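Local coordinates for Lpg0393 helical bundle domain-containing protein (PDB 4R0G) that acts as a guanine-nucleotide exchange factor for Rab5, Rab21 and Rab22, probably through its VPS9-like domain, at residues A[11-16]-A[58-63]; A[197-202]-A[225-230]. All coordinates share one frame; numbering follows the deposited sequence.

Interaction 1: residues A[11-16]-A[58-63]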
loop_
_atom_site.group_PDB
_atom_site.type_symbol
_atom_site.label_atom_id
_atom_site.label_comp_id
_atom_site.label_asym_id
_atom_site.label_seq_id
_atom_site.Cartn_x
_atom_site.Cartn_y
_atom_site.Cartn_z
ATOM N N ALA A 11 6.060 -17.649 -17.954
ATOM C CA ALA A 11 6.126 -17.312 -16.542
ATOM C C ALA A 11 4.740 -17.083 -15.945
ATOM O O ALA A 11 4.460 -17.528 -14.813
ATOM C CB ALA A 11 7.035 -16.095 -16.327
ATOM N N LEU A 12 3.870 -16.397 -16.697
ATOM C CA LEU A 12 2.480 -16.200 -16.244
ATOM C C LEU A 12 1.733 -17.538 -16.088
ATOM O O LEU A 12 0.970 -17.738 -15.141
ATOM C CB LEU A 12 1.705 -15.242 -17.158
ATOM C CG LEU A 12 0.199 -15.235 -16.834
ATOM C CD1 LEU A 12 -0.049 -14.495 -15.526
ATOM C CD2 LEU A 12 -0.684 -14.690 -17.950
ATOM N N ARG A 13 1.978 -18.469 -17.007
ATOM C CA ARG A 13 1.290 -19.763 -16.974
ATOM C C ARG A 13 1.850 -20.608 -15.839
ATOM O O ARG A 13 1.131 -21.401 -15.235
ATOM C CB ARG A 13 1.396 -20.501 -18.331
ATOM C CG ARG A 13 0.560 -19.911 -19.495
ATOM C CD ARG A 13 1.352 -19.827 -20.823
ATOM N NE ARG A 13 0.723 -18.952 -21.845
ATOM C CZ ARG A 13 1.256 -18.647 -23.038
ATOM N NH1 ARG A 13 2.437 -19.145 -23.388
ATOM N NH2 ARG A 13 0.613 -17.838 -23.885
ATOM N N ASP A 14 3.136 -20.416 -15.549
ATOM C CA ASP A 14 3.841 -21.193 -14.517
ATOM C C ASP A 14 3.517 -20.663 -13.135
ATOM O O ASP A 14 3.693 -21.362 -12.129
ATOM C CB ASP A 14 5.365 -21.115 -14.702
ATOM C CG ASP A 14 5.839 -21.627 -16.059
ATOM O OD1 ASP A 14 5.113 -22.446 -16.690
ATOM O OD2 ASP A 14 6.956 -21.202 -16.471
ATOM N N GLY A 15 3.056 -19.416 -13.092
ATOM C CA GLY A 15 2.761 -18.771 -11.829
ATOM C C GLY A 15 3.874 -17.861 -11.335
ATOM O O GLY A 15 3.828 -17.395 -10.199
ATOM N N LYS A 16 4.860 -17.565 -12.180
ATOM C CA LYS A 16 5.954 -16.747 -11.681
ATOM C C LYS A 16 5.586 -15.280 -11.964
ATOM O O LYS A 16 5.942 -14.683 -12.997
ATOM C CB LYS A 16 7.244 -17.153 -12.413
ATOM N N LEU A 58 -7.774 -18.669 -22.948
ATOM C CA LEU A 58 -8.649 -18.645 -21.799
ATOM C C LEU A 58 -7.894 -18.848 -20.484
ATOM O O LEU A 58 -8.155 -18.166 -19.485
ATOM C CB LEU A 58 -9.766 -19.678 -21.993
ATOM C CG LEU A 58 -10.905 -19.678 -20.980
ATOM C CD1 LEU A 58 -11.652 -18.343 -21.035
ATOM C CD2 LEU A 58 -11.840 -20.844 -21.262
ATOM N N ASP A 59 -6.944 -19.770 -20.486
ATOM C CA ASP A 59 -6.137 -20.027 -19.303
ATOM C C ASP A 59 -5.239 -18.825 -18.926
ATOM O O ASP A 59 -4.998 -18.565 -17.750
ATOM C CB ASP A 59 -5.352 -21.346 -19.485
ATOM C CG ASP A 59 -4.352 -21.608 -18.355
ATOM O OD1 ASP A 59 -4.831 -21.892 -17.209
ATOM O OD2 ASP A 59 -3.104 -21.536 -18.624
ATOM N N ASP A 60 -4.776 -18.070 -19.915
ATOM C CA ASP A 60 -3.938 -16.893 -19.648
ATOM C C ASP A 60 -4.730 -15.909 -18.805
ATOM O O ASP A 60 -4.211 -15.273 -17.890
ATOM C CB ASP A 60 -3.510 -16.193 -20.959
ATOM C CG ASP A 60 -2.371 -16.917 -21.704
ATOM O OD1 ASP A 60 -2.188 -18.148 -21.528
ATOM O OD2 ASP A 60 -1.669 -16.238 -22.495
ATOM N N ILE A 61 -6.003 -15.794 -19.140
ATOM C CA ILE A 61 -6.920 -14.909 -18.445
ATOM C C ILE A 61 -7.138 -15.358 -17.009
ATOM O O ILE A 61 -7.039 -14.555 -16.081
ATOM C CB ILE A 61 -8.265 -14.893 -19.190
ATOM C CG1 ILE A 61 -8.036 -14.425 -20.610
ATOM C CG2 ILE A 61 -9.292 -14.030 -18.503
ATOM C CD1 ILE A 61 -9.219 -14.592 -21.457
ATOM N N LYS A 62 -7.423 -16.646 -16.828
ATOM C CA LYS A 62 -7.747 -17.162 -15.497
ATOM C C LYS A 62 -6.595 -17.088 -14.496
ATOM O O LYS A 62 -6.806 -16.904 -13.296
ATOM C CB LYS A 62 -8.319 -18.583 -15.594
ATOM C CG LYS A 62 -9.829 -18.589 -15.771
ATOM C CD LYS A 62 -10.422 -19.953 -15.592
ATOM C CE LYS A 62 -11.932 -19.915 -15.803
ATOM N NZ LYS A 62 -12.523 -21.299 -15.867
ATOM N N LYS A 63 -5.377 -17.238 -14.998
ATOM C CA LYS A 63 -4.205 -17.150 -14.145
ATOM C C LYS A 63 -3.968 -15.691 -13.843
ATOM O O LYS A 63 -3.584 -15.319 -12.733
ATOM C CB LYS A 63 -2.981 -17.814 -14.794
ATOM C CG LYS A 63 -2.828 -19.252 -14.383
ATOM C CD LYS A 63 -2.114 -20.079 -15.435
ATOM C CE LYS A 63 -2.373 -21.582 -15.225
ATOM N NZ LYS A 63 -1.641 -22.441 -16.225
#
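Arg13 lays the edge of its guanidinium against the carboxylate of Asp60, gripping it side-on with two nitrogens, one to each oxygen. Arg13 NE reaches Asp60 OD1 at 3.0 Å with a nearly straight N-H...O angle of 164°, and Arg13 NH2 reaches Asp60 OD2 at 3.1 Å. The fork is twisted, the two planes lying 41° apart: OD2 is met on its syn lone pair, whereas NE approaches OD1 from the syn side but tilted out of the carboxylate plane. A bend of the arginine chain at chi2 (136°) swings the guanidinium to this carboxylate, leaving only the CG methylene near Asp59. Second partners fix both ends of the salt bridge: NH2 also donates to Asn54 O, and Asp60 OD2 accepts from Trp51 NE1, so a largely buried carboxylate is held by three N-H groups and is probably kept ionised.

Lys63 bridges the segments a turn further on. Extended beyond CG, it runs alongside the end of helix 5-14 and places NZ 3.1 Å from Arg13 O, in the carbonyl plane and on a lone pair. The same ammonium holds Asp59 OD2 of its own helix at 3.0 Å, on the syn lone pair, so the lysine ties back to its own helix through a salt bridge and donates a hydrogen bond to a carbonyl of the other. That carbonyl belongs to the last turn of helix 5-14, which closes in a Schellman motif with Gly15 as the C-prime residue.

Beneath the charges, Leu12 CD2 rests 3.6 Å from Asp60 O. Leu12 also packs on Tyr17 and Phe20 of helix 17-20, while Ile61, on another face of helix 58-71, meets helices 80-101 and 132-151 within the all-helical VPS9-like domain.

Interaction 2: residues A[197-202]-A[225-230]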
loop_
_atom_site.group_PDB
_atom_site.type_symbol
_atom_site.label_atom_id
_atom_site.label_comp_id
_atom_site.label_asym_id
_atom_site.label_seq_id
_atom_site.Cartn_x
_atom_site.Cartn_y
_atom_site.Cartn_z
ATOM N N ILE A 197 24.362 5.756 2.295
ATOM C CA ILE A 197 23.305 5.972 1.315
ATOM C C ILE A 197 23.626 5.218 0.036
ATOM O O ILE A 197 22.783 4.471 -0.482
ATOM C CB ILE A 197 23.129 7.452 0.982
ATOM C CG1 ILE A 197 22.347 8.142 2.079
ATOM C CG2 ILE A 197 22.358 7.616 -0.313
ATOM C CD1 ILE A 197 22.232 9.570 1.846
ATOM N N SER A 198 24.851 5.413 -0.454
ATOM C CA SER A 198 25.325 4.720 -1.641
ATOM C C SER A 198 25.105 3.211 -1.571
ATOM O O SER A 198 24.820 2.566 -2.581
ATOM C CB SER A 198 26.805 5.017 -1.866
ATOM O OG SER A 198 27.281 4.312 -3.000
ATOM N N LEU A 199 25.230 2.653 -0.371
ATOM C CA LEU A 199 25.005 1.226 -0.166
ATOM C C LEU A 199 23.535 0.845 -0.292
ATOM O O LEU A 199 23.225 -0.177 -0.866
ATOM C CB LEU A 199 25.519 0.800 1.199
ATOM C CG LEU A 199 27.000 0.485 1.307
ATOM C CD1 LEU A 199 27.438 0.566 2.756
ATOM C CD2 LEU A 199 27.231 -0.890 0.775
ATOM N N VAL A 200 22.636 1.669 0.236
ATOM C CA VAL A 200 21.212 1.352 0.211
ATOM C C VAL A 200 20.667 1.428 -1.212
ATOM O O VAL A 200 19.879 0.577 -1.652
ATOM C CB VAL A 200 20.405 2.282 1.150
ATOM C CG1 VAL A 200 18.937 1.937 1.093
ATOM C CG2 VAL A 200 20.915 2.158 2.578
ATOM N N VAL A 201 21.108 2.452 -1.928
ATOM C CA VAL A 201 20.739 2.646 -3.321
ATOM C C VAL A 201 21.097 1.430 -4.162
ATOM O O VAL A 201 20.313 0.977 -5.004
ATOM C CB VAL A 201 21.427 3.902 -3.882
ATOM C CG1 VAL A 201 21.154 4.028 -5.350
ATOM C CG2 VAL A 201 20.937 5.120 -3.130
ATOM N N ARG A 202 22.283 0.892 -3.926
ATOM C CA ARG A 202 22.742 -0.227 -4.722
ATOM C C ARG A 202 21.993 -1.475 -4.318
ATOM O O ARG A 202 21.644 -2.282 -5.156
ATOM C CB ARG A 202 24.261 -0.402 -4.602
ATOM C CG ARG A 202 25.013 0.701 -5.311
ATOM C CD ARG A 202 26.346 0.959 -4.685
ATOM N NE ARG A 202 27.048 -0.291 -4.444
ATOM C CZ ARG A 202 27.883 -0.481 -3.430
ATOM N NH1 ARG A 202 28.115 0.518 -2.583
ATOM N NH2 ARG A 202 28.467 -1.667 -3.276
ATOM N N VAL A 225 23.859 -5.553 3.922
ATOM C CA VAL A 225 23.533 -5.267 5.320
ATOM C C VAL A 225 24.786 -5.333 6.187
ATOM O O VAL A 225 24.966 -4.544 7.112
ATOM C CB VAL A 225 22.467 -6.225 5.869
ATOM C CG1 VAL A 225 22.242 -5.968 7.340
ATOM C CG2 VAL A 225 21.186 -6.058 5.112
ATOM N N LYS A 226 25.670 -6.264 5.863
ATOM C CA LYS A 226 26.904 -6.337 6.606
ATOM C C LYS A 226 27.696 -5.042 6.466
ATOM O O LYS A 226 27.981 -4.419 7.478
ATOM C CB LYS A 226 27.729 -7.542 6.212
ATOM C CG LYS A 226 28.988 -7.643 7.054
ATOM C CD LYS A 226 29.868 -8.774 6.568
ATOM C CE LYS A 226 31.309 -8.544 6.925
ATOM N NZ LYS A 226 31.993 -9.821 6.678
ATOM N N LYS A 227 28.001 -4.628 5.232
ATOM C CA LYS A 227 28.734 -3.368 4.972
ATOM C C LYS A 227 28.101 -2.166 5.661
ATOM O O LYS A 227 28.816 -1.338 6.247
ATOM C CB LYS A 227 28.890 -3.052 3.467
ATOM C CG LYS A 227 29.647 -4.084 2.596
ATOM C CD LYS A 227 29.643 -3.649 1.084
ATOM C CE LYS A 227 30.067 -4.757 0.070
ATOM N NZ LYS A 227 29.271 -4.642 -1.218
ATOM N N LEU A 228 26.773 -2.069 5.590
ATOM C CA LEU A 228 26.031 -1.041 6.351
ATOM C C LEU A 228 26.312 -1.045 7.870
ATOM O O LEU A 228 26.521 0.005 8.459
ATOM C CB LEU A 228 24.514 -1.139 6.097
ATOM C CG LEU A 228 24.116 -0.861 4.653
ATOM C CD1 LEU A 228 22.902 -1.659 4.233
ATOM C CD2 LEU A 228 23.837 0.602 4.551
ATOM N N TRP A 229 26.317 -2.214 8.503
ATOM C CA TRP A 229 26.654 -2.276 9.916
ATOM C C TRP A 229 28.052 -1.720 10.161
ATOM O O TRP A 229 28.310 -0.995 11.140
ATOM C CB TRP A 229 26.537 -3.698 10.460
ATOM C CG TRP A 229 25.144 -4.026 10.947
ATOM C CD1 TRP A 229 24.261 -4.902 10.382
ATOM C CD2 TRP A 229 24.470 -3.455 12.075
ATOM N NE1 TRP A 229 23.087 -4.921 11.092
ATOM C CE2 TRP A 229 23.186 -4.043 12.138
ATOM C CE3 TRP A 229 24.827 -2.504 13.041
ATOM C CZ2 TRP A 229 22.260 -3.720 13.129
ATOM C CZ3 TRP A 229 23.905 -2.181 14.029
ATOM C CH2 TRP A 229 22.633 -2.789 14.063
ATOM N N GLU A 230 28.955 -2.015 9.245
ATOM C CA GLU A 230 30.322 -1.558 9.426
ATOM C C GLU A 230 30.482 -0.066 9.157
ATOM O O GLU A 230 31.533 0.509 9.425
ATOM C CB GLU A 230 31.297 -2.440 8.642
ATOM C CG GLU A 230 31.080 -3.918 9.004
ATOM C CD GLU A 230 32.220 -4.847 8.610
ATOM O OE1 GLU A 230 32.346 -5.156 7.393
ATOM O OE2 GLU A 230 32.970 -5.277 9.528
#
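Leu199 and Leu228 interlock at the closely packed part of this contact, with Leu199 CB 3.8 Å from Leu228 CD2. The same methyl of Leu228 also reaches Val200 CG2 at 3.9 Å, coming across the valine at about a right angle. With CG anti to its carbonyl carbon (chi1 -83°), Leu199 extends its two methyls to the neighbouring turn: CD1 lies over the backbone at Leu228 N, and CD2 touches the aliphatic part of Lys227, 3.7 Å from its CD. The two short helical segments run almost antiparallel, at 169°, their axes approaching to 9.9 Å; the helices that carry them follow one another along the chain in the helical bundle domain. Helix 155-183 backs Val200 through Tyr178, and helix 235-244 covers Leu228 through Leu241, so the apolar side faces the bundle interior. Toward solvent the fit gives way to charge. Lys227 crosses Leu199 with its methylenes and carries its ammonium out to the solvent side, where NZ stands 3.7 Å from Arg202 NH2, oblique to the guanidinium; two like charges would be expected to repel mildly here. Tyr224, one turn before Leu228, is in cation-pi contact with Lys227 and also touches Arg202.

In the fold
The two contacts lie on opposite sides of the chain's centre, with their own centres about 37 Å apart, and share no helix. Interaction 1 joins helices 5-14 and 58-71 in the VPS9-like region; interaction 2 joins helices 193-208 and 215-229 in the helical bundle region. Their chemistry is nearly reversed. The partly buried interaction 1 relies on paired opposite charges and a lysine hydrogen-bonded to a backbone carbonyl near a helix end, with one leucine adding apolar contact beside them. Interaction 2 is more buried and relies on branched aliphatic side chains, its charged groups lying at the solvent-facing edge and of the same sign. One fastens a helix terminus, the other the flanks of two antiparallel helices.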